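Local coordinates for protein methyltransferase FkbM (Methylobacillus flagellatus KT, PDB 2PY6) that probably transfers methyl groups as a member of the FkbM methyltransferase family, its substrate not being established, at residues A[328-339]-A[353-361]; A[388-396]-A[401-409]. All blocks are in the same frame, centred on the assembly; numbering follows the deposited sequence.

Contact 1. Residues A[328-339]-A[353-361]; sequences IDDIIDDAPTFI and GARRAISEH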
loop_
_atom_site.group_PDB
_atom_site.type_symbol
_atom_site.label_atom_id
_atom_site.label_comp_id
_atom_site.label_asym_id
_atom_site.label_seq_id
_atom_site.Cartn_x
_atom_site.Cartn_y
_atom_site.Cartn_z
ATOM N N ILE A 328 12.446 -4.536 -41.090
ATOM C CA ILE A 328 11.768 -3.226 -40.942
ATOM C C ILE A 328 11.376 -2.584 -42.280
ATOM O O ILE A 328 10.278 -2.060 -42.397
ATOM C CB ILE A 328 12.650 -2.244 -40.109
ATOM C CG1 ILE A 328 12.604 -2.655 -38.639
ATOM C CG2 ILE A 328 12.156 -0.779 -40.218
ATOM C CD1 ILE A 328 13.742 -2.143 -37.792
ATOM N N ASP A 329 12.284 -2.628 -43.255
ATOM C CA ASP A 329 12.065 -2.092 -44.586
ATOM C C ASP A 329 10.828 -2.716 -45.251
ATOM O O ASP A 329 10.186 -2.085 -46.057
ATOM C CB ASP A 329 13.275 -2.354 -45.505
ATOM C CG ASP A 329 14.493 -1.508 -45.171
ATOM O OD1 ASP A 329 14.343 -0.420 -44.600
ATOM O OD2 ASP A 329 15.614 -1.923 -45.534
ATOM N N ASP A 330 10.514 -3.961 -44.941
ATOM C CA ASP A 330 9.278 -4.617 -45.501
ATOM C C ASP A 330 8.034 -4.362 -44.638
ATOM O O ASP A 330 6.934 -4.295 -45.147
ATOM C CB ASP A 330 9.475 -6.120 -45.737
ATOM C CG ASP A 330 8.372 -6.725 -46.609
ATOM O OD1 ASP A 330 8.091 -6.183 -47.702
ATOM O OD2 ASP A 330 7.799 -7.759 -46.217
ATOM N N ILE A 331 8.214 -4.209 -43.337
ATOM C CA ILE A 331 7.083 -3.983 -42.399
ATOM C C ILE A 331 6.424 -2.623 -42.607
ATOM O O ILE A 331 5.189 -2.510 -42.613
ATOM C CB ILE A 331 7.566 -4.104 -40.905
ATOM C CG1 ILE A 331 8.025 -5.531 -40.589
ATOM C CG2 ILE A 331 6.459 -3.672 -39.916
ATOM C CD1 ILE A 331 8.841 -5.688 -39.272
ATOM N N ILE A 332 7.256 -1.591 -42.737
ATOM C CA ILE A 332 6.790 -0.212 -42.908
ATOM C C ILE A 332 6.460 0.093 -44.358
ATOM O O ILE A 332 6.866 -0.658 -45.258
ATOM C CB ILE A 332 7.811 0.831 -42.330
ATOM C CG1 ILE A 332 9.105 0.937 -43.139
ATOM C CG2 ILE A 332 8.104 0.531 -40.857
ATOM C CD1 ILE A 332 10.151 1.835 -42.481
ATOM N N ASP A 333 5.708 1.182 -44.573
ATOM C CA ASP A 333 5.256 1.564 -45.904
ATOM C C ASP A 333 5.536 3.027 -46.219
ATOM O O ASP A 333 4.890 3.599 -47.073
ATOM C CB ASP A 333 3.754 1.275 -46.061
ATOM C CG ASP A 333 2.908 1.969 -44.988
ATOM O OD1 ASP A 333 3.454 2.672 -44.097
ATOM O OD2 ASP A 333 1.680 1.819 -45.052
ATOM N N ASP A 334 6.515 3.608 -45.538
ATOM C CA ASP A 334 6.865 4.988 -45.735
ATOM C C ASP A 334 8.246 5.186 -45.126
ATOM O O ASP A 334 8.749 4.341 -44.368
ATOM C CB ASP A 334 5.830 5.904 -45.074
ATOM C CG ASP A 334 5.859 7.341 -45.618
ATOM O OD1 ASP A 334 6.679 7.656 -46.506
ATOM O OD2 ASP A 334 5.053 8.171 -45.153
ATOM N N ALA A 335 8.855 6.302 -45.491
ATOM C CA ALA A 335 10.128 6.708 -45.000
ATOM C C ALA A 335 9.975 7.207 -43.549
ATOM O O ALA A 335 9.164 8.129 -43.270
ATOM C CB ALA A 335 10.682 7.800 -45.903
ATOM N N PRO A 336 10.710 6.562 -42.605
ATOM C CA PRO A 336 10.628 7.014 -41.225
ATOM C C PRO A 336 11.542 8.204 -40.953
ATOM O O PRO A 336 12.484 8.480 -41.703
ATOM C CB PRO A 336 11.073 5.785 -40.413
ATOM C CG PRO A 336 12.016 5.075 -41.283
ATOM C CD PRO A 336 11.617 5.401 -42.739
ATOM N N THR A 337 11.203 8.919 -39.898
ATOM C CA THR A 337 11.971 10.040 -39.396
ATOM C C THR A 337 12.695 9.656 -38.095
ATOM O O THR A 337 13.604 10.356 -37.689
ATOM C CB THR A 337 11.027 11.249 -39.103
ATOM O OG1 THR A 337 10.071 10.899 -38.091
ATOM C CG2 THR A 337 10.272 11.693 -40.377
ATOM N N PHE A 338 12.302 8.535 -37.475
ATOM C CA PHE A 338 12.857 8.092 -36.208
ATOM C C PHE A 338 12.714 6.592 -36.040
ATOM O O PHE A 338 11.637 6.032 -36.285
ATOM C CB PHE A 338 12.116 8.824 -35.068
ATOM C CG PHE A 338 12.592 8.484 -33.685
ATOM C CD1 PHE A 338 13.951 8.540 -33.356
ATOM C CD2 PHE A 338 11.684 8.223 -32.677
ATOM C CE1 PHE A 338 14.394 8.257 -32.100
ATOM C CE2 PHE A 338 12.123 7.932 -31.392
ATOM C CZ PHE A 338 13.481 7.951 -31.096
ATOM N N ILE A 339 13.816 5.936 -35.676
ATOM C CA ILE A 339 13.794 4.519 -35.314
ATOM C C ILE A 339 14.312 4.347 -33.861
ATOM O O ILE A 339 15.469 4.672 -33.529
ATOM C CB ILE A 339 14.564 3.591 -36.305
ATOM C CG1 ILE A 339 14.007 3.727 -37.725
ATOM C CG2 ILE A 339 14.456 2.088 -35.860
ATOM C CD1 ILE A 339 14.894 3.171 -38.794
ATOM N N GLY A 353 18.007 -5.234 -41.485
ATOM C CA GLY A 353 16.652 -5.271 -42.052
ATOM C C GLY A 353 16.004 -3.891 -42.242
ATOM O O GLY A 353 14.916 -3.792 -42.804
ATOM N N ALA A 354 16.671 -2.836 -41.766
ATOM C CA ALA A 354 16.239 -1.447 -41.941
ATOM C C ALA A 354 17.248 -0.636 -42.766
ATOM O O ALA A 354 17.154 0.588 -42.826
ATOM C CB ALA A 354 16.021 -0.790 -40.540
ATOM N N ARG A 355 18.180 -1.302 -43.454
ATOM C CA ARG A 355 19.233 -0.575 -44.160
ATOM C C ARG A 355 18.802 0.409 -45.206
ATOM O O ARG A 355 19.500 1.393 -45.382
ATOM C CB ARG A 355 20.335 -1.487 -44.741
ATOM C CG ARG A 355 19.943 -2.453 -45.774
ATOM C CD ARG A 355 21.036 -3.515 -45.949
ATOM N NE ARG A 355 20.657 -4.551 -46.927
ATOM C CZ ARG A 355 20.184 -5.778 -46.667
ATOM N NH1 ARG A 355 20.003 -6.247 -45.426
ATOM N NH2 ARG A 355 19.902 -6.580 -47.697
ATOM N N ARG A 356 17.701 0.140 -45.907
ATOM C CA ARG A 356 17.192 1.036 -46.935
ATOM C C ARG A 356 16.649 2.286 -46.267
ATOM O O ARG A 356 16.903 3.391 -46.701
ATOM C CB ARG A 356 16.101 0.357 -47.774
ATOM C CG ARG A 356 16.637 -0.731 -48.716
ATOM C CD ARG A 356 15.593 -1.784 -49.076
ATOM N NE ARG A 356 14.294 -1.192 -49.355
ATOM C CZ ARG A 356 13.123 -1.808 -49.201
ATOM N NH1 ARG A 356 13.039 -3.074 -48.785
ATOM N NH2 ARG A 356 12.005 -1.138 -49.464
ATOM N N ALA A 357 15.912 2.108 -45.185
ATOM C CA ALA A 357 15.368 3.249 -44.462
ATOM C C ALA A 357 16.504 4.132 -43.894
ATOM O O ALA A 357 16.475 5.367 -43.989
ATOM C CB ALA A 357 14.463 2.761 -43.322
ATOM N N ILE A 358 17.479 3.481 -43.278
ATOM C CA ILE A 358 18.600 4.174 -42.642
ATOM C C ILE A 358 19.462 4.850 -43.699
ATOM O O ILE A 358 19.684 6.058 -43.626
ATOM C CB ILE A 358 19.396 3.226 -41.691
ATOM C CG1 ILE A 358 18.532 2.836 -40.476
ATOM C CG2 ILE A 358 20.698 3.895 -41.182
ATOM C CD1 ILE A 358 19.056 1.598 -39.692
ATOM N N SER A 359 19.913 4.096 -44.696
ATOM C CA SER A 359 20.803 4.638 -45.736
ATOM C C SER A 359 20.149 5.680 -46.623
ATOM O O SER A 359 20.756 6.670 -46.947
ATOM C CB SER A 359 21.358 3.520 -46.641
ATOM O OG SER A 359 20.332 2.925 -47.399
ATOM N N GLU A 360 18.900 5.459 -47.011
ATOM C CA GLU A 360 18.226 6.387 -47.908
ATOM C C GLU A 360 17.666 7.644 -47.263
ATOM O O GLU A 360 17.717 8.698 -47.876
ATOM C CB GLU A 360 17.114 5.669 -48.659
ATOM C CG GLU A 360 17.624 4.572 -49.569
ATOM C CD GLU A 360 16.488 3.787 -50.246
ATOM O OE1 GLU A 360 15.312 4.233 -50.207
ATOM O OE2 GLU A 360 16.783 2.711 -50.802
ATOM N N HIS A 361 17.168 7.543 -46.030
ATOM C CA HIS A 361 16.501 8.674 -45.359
ATOM C C HIS A 361 17.104 9.283 -44.088
ATOM O O HIS A 361 16.593 10.298 -43.597
ATOM C CB HIS A 361 15.074 8.263 -45.079
ATOM C CG HIS A 361 14.344 7.866 -46.315
ATOM N ND1 HIS A 361 14.017 8.778 -47.289
ATOM C CD2 HIS A 361 13.917 6.657 -46.761
ATOM C CE1 HIS A 361 13.413 8.148 -48.284
ATOM N NE2 HIS A 361 13.349 6.861 -47.990
HETATM O O HOH W 1 14.037 10.647 -42.181
#
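Asp329, on the short helix 328-331, reaches the start of helix 355-361 and accepts from the backbone N-H groups of Arg356 and Ala357 in its first turn. Its own N-H donates to Gly353 O with an N-H...O angle of 175°, joining the backbones where the side chain sets out. CB lies over one face of the Arg356 guanidinium, 3.4 Å from Arg356 NH1, and Asp329 CG comes to 3.6 Å from Arg356 CB. With CG anti to the carbonyl carbon (chi1 -72°), the carboxylate is carried to the helix end: OD1 accepts from Ala357 N at 3.0 Å and OD2 from Arg356 N, also at 3.0 Å, both on their syn sides. The guanidinium points no N-H at this carboxylate; Arg356 NE is 4.1 Å from Asp329 OD2, which stands well out of the guanidinium plane, so only the charges are near.

Apolar contacts continue the interface, Ile328 CB meeting Ala354 CB and Pro336 CD meeting Ala357 CB. Ala335 CB sits over the centre of the His361 ring, a CH-pi contact. An alanine in place of Asp329 would probably leave the amides of Arg356 and Ala357 without these acceptors. The carboxylate's charge is probably stabilised by the N-terminal end of the helix dipole.

Contact 2. Residues A[388-396]-A[401-409]; sequences PDYQIGLRH and RWDTCLYFY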
loop_
_atom_site.group_PDB
_atom_site.type_symbol
_atom_site.label_atom_id
_atom_site.label_comp_id
_atom_site.label_asym_id
_atom_site.label_seq_id
_atom_site.Cartn_x
_atom_site.Cartn_y
_atom_site.Cartn_z
ATOM N N PRO A 388 27.349 7.027 -43.298
ATOM C CA PRO A 388 28.517 7.576 -42.572
ATOM C C PRO A 388 28.456 9.022 -42.059
ATOM O O PRO A 388 29.279 9.373 -41.233
ATOM C CB PRO A 388 29.687 7.412 -43.576
ATOM C CG PRO A 388 29.102 7.230 -44.878
ATOM C CD PRO A 388 27.652 6.780 -44.722
ATOM N N ASP A 389 27.474 9.820 -42.491
ATOM C CA ASP A 389 27.352 11.229 -42.076
ATOM C C ASP A 389 26.581 11.454 -40.757
ATOM O O ASP A 389 26.291 12.591 -40.404
ATOM C CB ASP A 389 26.732 12.081 -43.212
ATOM C CG ASP A 389 25.271 11.723 -43.512
ATOM O OD1 ASP A 389 24.778 10.686 -43.026
ATOM O OD2 ASP A 389 24.629 12.484 -44.263
ATOM N N TYR A 390 26.228 10.379 -40.045
ATOM C CA TYR A 390 25.542 10.538 -38.764
ATOM C C TYR A 390 26.459 11.098 -37.680
ATOM O O TYR A 390 27.649 10.808 -37.651
ATOM C CB TYR A 390 25.055 9.212 -38.214
ATOM C CG TYR A 390 23.706 8.707 -38.641
ATOM C CD1 TYR A 390 22.551 9.403 -38.322
ATOM C CD2 TYR A 390 23.567 7.458 -39.258
ATOM C CE1 TYR A 390 21.291 8.898 -38.649
ATOM C CE2 TYR A 390 22.325 6.954 -39.597
ATOM C CZ TYR A 390 21.182 7.672 -39.272
ATOM O OH TYR A 390 19.949 7.158 -39.589
ATOM N N GLN A 391 25.882 11.902 -36.798
ATOM C CA GLN A 391 26.551 12.316 -35.576
ATOM C C GLN A 391 26.097 11.266 -34.546
ATOM O O GLN A 391 25.006 10.706 -34.683
ATOM C CB GLN A 391 26.109 13.694 -35.145
ATOM C CG GLN A 391 26.455 14.756 -36.163
ATOM C CD GLN A 391 26.552 16.113 -35.550
ATOM O OE1 GLN A 391 25.645 16.921 -35.704
ATOM N NE2 GLN A 391 27.622 16.356 -34.782
ATOM N N ILE A 392 26.916 11.012 -33.524
ATOM C CA ILE A 392 26.629 9.976 -32.557
ATOM C C ILE A 392 26.741 10.498 -31.116
ATOM O O ILE A 392 27.669 11.241 -30.765
ATOM C CB ILE A 392 27.606 8.760 -32.711
ATOM C CG1 ILE A 392 27.754 8.349 -34.169
ATOM C CG2 ILE A 392 27.128 7.583 -31.808
ATOM C CD1 ILE A 392 28.799 7.252 -34.404
ATOM N N GLY A 393 25.783 10.102 -30.292
ATOM C CA GLY A 393 25.801 10.424 -28.854
ATOM C C GLY A 393 25.504 9.166 -28.064
ATOM O O GLY A 393 25.155 8.123 -28.650
ATOM N N LEU A 394 25.628 9.262 -26.732
ATOM C CA LEU A 394 25.359 8.134 -25.870
ATOM C C LEU A 394 24.905 8.630 -24.515
ATOM O O LEU A 394 25.551 9.475 -23.933
ATOM C CB LEU A 394 26.641 7.322 -25.691
ATOM C CG LEU A 394 26.616 6.037 -24.862
ATOM C CD1 LEU A 394 25.884 4.919 -25.633
ATOM C CD2 LEU A 394 28.070 5.618 -24.577
ATOM N N ARG A 395 23.795 8.107 -24.019
ATOM C CA ARG A 395 23.331 8.425 -22.651
ATOM C C ARG A 395 23.001 7.119 -21.933
ATOM O O ARG A 395 22.635 6.145 -22.571
ATOM C CB ARG A 395 22.070 9.310 -22.631
ATOM C CG ARG A 395 22.241 10.713 -23.178
ATOM C CD ARG A 395 23.154 11.600 -22.333
ATOM N NE ARG A 395 23.371 12.895 -22.989
ATOM C CZ ARG A 395 24.388 13.227 -23.784
ATOM N NH1 ARG A 395 25.368 12.395 -24.084
ATOM N NH2 ARG A 395 24.430 14.438 -24.289
ATOM N N HIS A 396 23.101 7.137 -20.601
ATOM C CA HIS A 396 22.750 6.005 -19.783
ATOM C C HIS A 396 21.533 6.411 -18.966
ATOM O O HIS A 396 21.608 7.372 -18.232
ATOM C CB HIS A 396 23.895 5.591 -18.876
ATOM C CG HIS A 396 23.552 4.399 -18.050
ATOM N ND1 HIS A 396 23.567 3.123 -18.566
ATOM C CD2 HIS A 396 23.074 4.291 -16.792
ATOM C CE1 HIS A 396 23.160 2.272 -17.643
ATOM N NE2 HIS A 396 22.848 2.953 -16.559
ATOM N N ARG A 401 22.372 -1.267 -14.782
ATOM C CA ARG A 401 23.108 -1.475 -16.044
ATOM C C ARG A 401 22.255 -1.442 -17.300
ATOM O O ARG A 401 22.760 -1.452 -18.417
ATOM C CB ARG A 401 24.023 -2.719 -15.951
ATOM C CG ARG A 401 23.401 -4.011 -15.537
ATOM C CD ARG A 401 24.448 -5.055 -15.214
ATOM N NE ARG A 401 25.166 -5.521 -16.392
ATOM C CZ ARG A 401 26.106 -6.461 -16.370
ATOM N NH1 ARG A 401 26.448 -7.041 -15.233
ATOM N NH2 ARG A 401 26.689 -6.825 -17.504
ATOM N N TRP A 402 20.959 -1.257 -17.122
ATOM C CA TRP A 402 20.028 -1.227 -18.235
ATOM C C TRP A 402 19.906 0.177 -18.832
ATOM O O TRP A 402 20.046 1.179 -18.150
ATOM C CB TRP A 402 18.625 -1.639 -17.764
ATOM C CG TRP A 402 18.619 -2.622 -16.620
ATOM C CD1 TRP A 402 18.018 -2.460 -15.392
ATOM C CD2 TRP A 402 19.316 -3.878 -16.562
ATOM N NE1 TRP A 402 18.251 -3.561 -14.606
ATOM C CE2 TRP A 402 19.051 -4.441 -15.293
ATOM C CE3 TRP A 402 20.118 -4.585 -17.465
ATOM C CZ2 TRP A 402 19.561 -5.674 -14.908
ATOM C CZ3 TRP A 402 20.617 -5.820 -17.082
ATOM C CH2 TRP A 402 20.343 -6.345 -15.813
ATOM N N ASP A 403 19.611 0.190 -20.120
ATOM C CA ASP A 403 19.279 1.350 -20.907
ATOM C C ASP A 403 20.357 2.382 -21.163
ATOM O O ASP A 403 20.118 3.584 -21.094
ATOM C CB ASP A 403 17.954 1.977 -20.429
ATOM C CG ASP A 403 16.766 0.992 -20.533
ATOM O OD1 ASP A 403 16.489 0.450 -21.653
ATOM O OD2 ASP A 403 16.097 0.823 -19.496
ATOM N N THR A 404 21.530 1.862 -21.490
ATOM C CA THR A 404 22.563 2.632 -22.106
ATOM C C THR A 404 22.034 2.681 -23.548
ATOM O O THR A 404 21.656 1.665 -24.089
ATOM C CB THR A 404 23.918 1.901 -22.024
ATOM O OG1 THR A 404 24.247 1.698 -20.651
ATOM C CG2 THR A 404 24.988 2.702 -22.676
ATOM N N CYS A 405 21.940 3.865 -24.136
ATOM C CA CYS A 405 21.360 4.034 -25.433
ATOM C C CYS A 405 22.202 4.905 -26.345
ATOM O O CYS A 405 22.621 5.978 -25.955
ATOM C CB CYS A 405 19.994 4.720 -25.234
ATOM S SG CYS A 405 18.989 4.834 -26.713
ATOM N N LEU A 406 22.409 4.455 -27.576
ATOM C CA LEU A 406 23.120 5.215 -28.603
ATOM C C LEU A 406 22.121 6.083 -29.317
ATOM O O LEU A 406 21.003 5.649 -29.548
ATOM C CB LEU A 406 23.727 4.294 -29.649
ATOM C CG LEU A 406 24.996 3.538 -29.269
ATOM C CD1 LEU A 406 25.140 2.224 -29.987
ATOM C CD2 LEU A 406 26.203 4.476 -29.480
ATOM N N TYR A 407 22.532 7.306 -29.645
ATOM C CA TYR A 407 21.734 8.228 -30.446
ATOM C C TYR A 407 22.507 8.587 -31.698
ATOM O O TYR A 407 23.710 8.826 -31.637
ATOM C CB TYR A 407 21.422 9.487 -29.670
ATOM C CG TYR A 407 20.574 9.194 -28.463
ATOM C CD1 TYR A 407 19.189 9.178 -28.572
ATOM C CD2 TYR A 407 21.141 8.871 -27.239
ATOM C CE1 TYR A 407 18.404 8.898 -27.491
ATOM C CE2 TYR A 407 20.347 8.586 -26.143
ATOM C CZ TYR A 407 18.982 8.585 -26.280
ATOM O OH TYR A 407 18.148 8.345 -25.204
ATOM N N PHE A 408 21.811 8.561 -32.826
ATOM C CA PHE A 408 22.372 8.917 -34.120
ATOM C C PHE A 408 21.431 9.962 -34.702
ATOM O O PHE A 408 20.206 9.756 -34.776
ATOM C CB PHE A 408 22.391 7.725 -35.064
ATOM C CG PHE A 408 23.283 6.606 -34.623
ATOM C CD1 PHE A 408 22.823 5.651 -33.725
ATOM C CD2 PHE A 408 24.557 6.469 -35.155
ATOM C CE1 PHE A 408 23.640 4.589 -33.339
ATOM C CE2 PHE A 408 25.375 5.423 -34.753
ATOM C CZ PHE A 408 24.919 4.495 -33.843
ATOM N N TYR A 409 21.999 11.067 -35.143
ATOM C CA TYR A 409 21.211 12.133 -35.713
ATOM C C TYR A 409 22.050 12.932 -36.692
ATOM O O TYR A 409 23.199 12.578 -37.064
ATOM C CB TYR A 409 20.706 13.040 -34.559
ATOM C CG TYR A 409 21.835 13.598 -33.727
ATOM C CD1 TYR A 409 22.366 12.879 -32.652
ATOM C CD2 TYR A 409 22.383 14.830 -34.005
ATOM C CE1 TYR A 409 23.415 13.377 -31.911
ATOM C CE2 TYR A 409 23.442 15.344 -33.236
ATOM C CZ TYR A 409 23.935 14.617 -32.200
ATOM O OH TYR A 409 24.966 15.129 -31.455
ATOM O OXT TYR A 409 21.576 14.011 -37.063
HETATM O O HOH W 2 24.543 14.208 -39.070
HETATM O O HOH W 3 26.322 13.319 -29.749
#
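This contact is an antiparallel beta hairpin at the C-terminal end of the chain, its strands 392-396 and 404-408 running at 157° to each other and lying last in the order of a seven-stranded mixed sheet. Paired backbone bonds set the register: Gly393 N gives to Tyr407 O at 2.8 Å and Tyr407 N returns to Gly393 O, while Arg395 and Cys405 exchange a second pair. Gln391 and Tyr409 make a third, Gln391 N reaching Tyr409 O at 2.8 Å.

Only 404-408, inserted between 364-368 and 392-396, runs against the other strands, which with the strand order 3-2-1-4-5-7-6 is the sheet of the Rossmann-like methyltransferase fold.

On one face, Ile392 and Phe408 lie side by side, Ile392 CG1 3.8 Å from Phe408 CE2, and Leu394 CD1 meets Leu406 CD2. Helix 375-386 packs on this face through Ile392, Leu394 and Phe408. The edge of Phe408 points at the face of Tyr390, their centroids 5.7 Å apart and planes at 66°; Phe408 CB also lies over that face, and Tyr390 OH bonds Pro363 O. Near the turn, His396 has CG anti to its N (chi1 -179°), which brings ND1 to 2.6 Å from Thr404 OG1 in a hydrogen bond at the ring edge, while NE2 binds Asp400 O. Tyr409 instead folds its ring back over Gln391 CB, 3.9 Å from the centroid, and its OH donates to a water that also binds Ile392 O.

Contact 1 closes before contact 2 opens along the chain, and their centres are about 18 Å apart. They nevertheless touch: Ile358 CG2 of contact 1 packs at 3.7 Å against Tyr390 OH of contact 2. Both reach the same seven-stranded sheet, contact 1 through strand 338-341 and contact 2 through both its strands. Strand 364-368 separates them, with strand 338-341 on its one side and strand 404-408 on its other; Leu365 on that strand meets Ile339 and Ile358 of 328-339/353-361 as well as Tyr390 and Phe408 of 388-396/401-409. A bound 1,2-ethanediol, probably from the crystallisation liquor, lies about 4 Å from the side chain of Arg401 of contact 2.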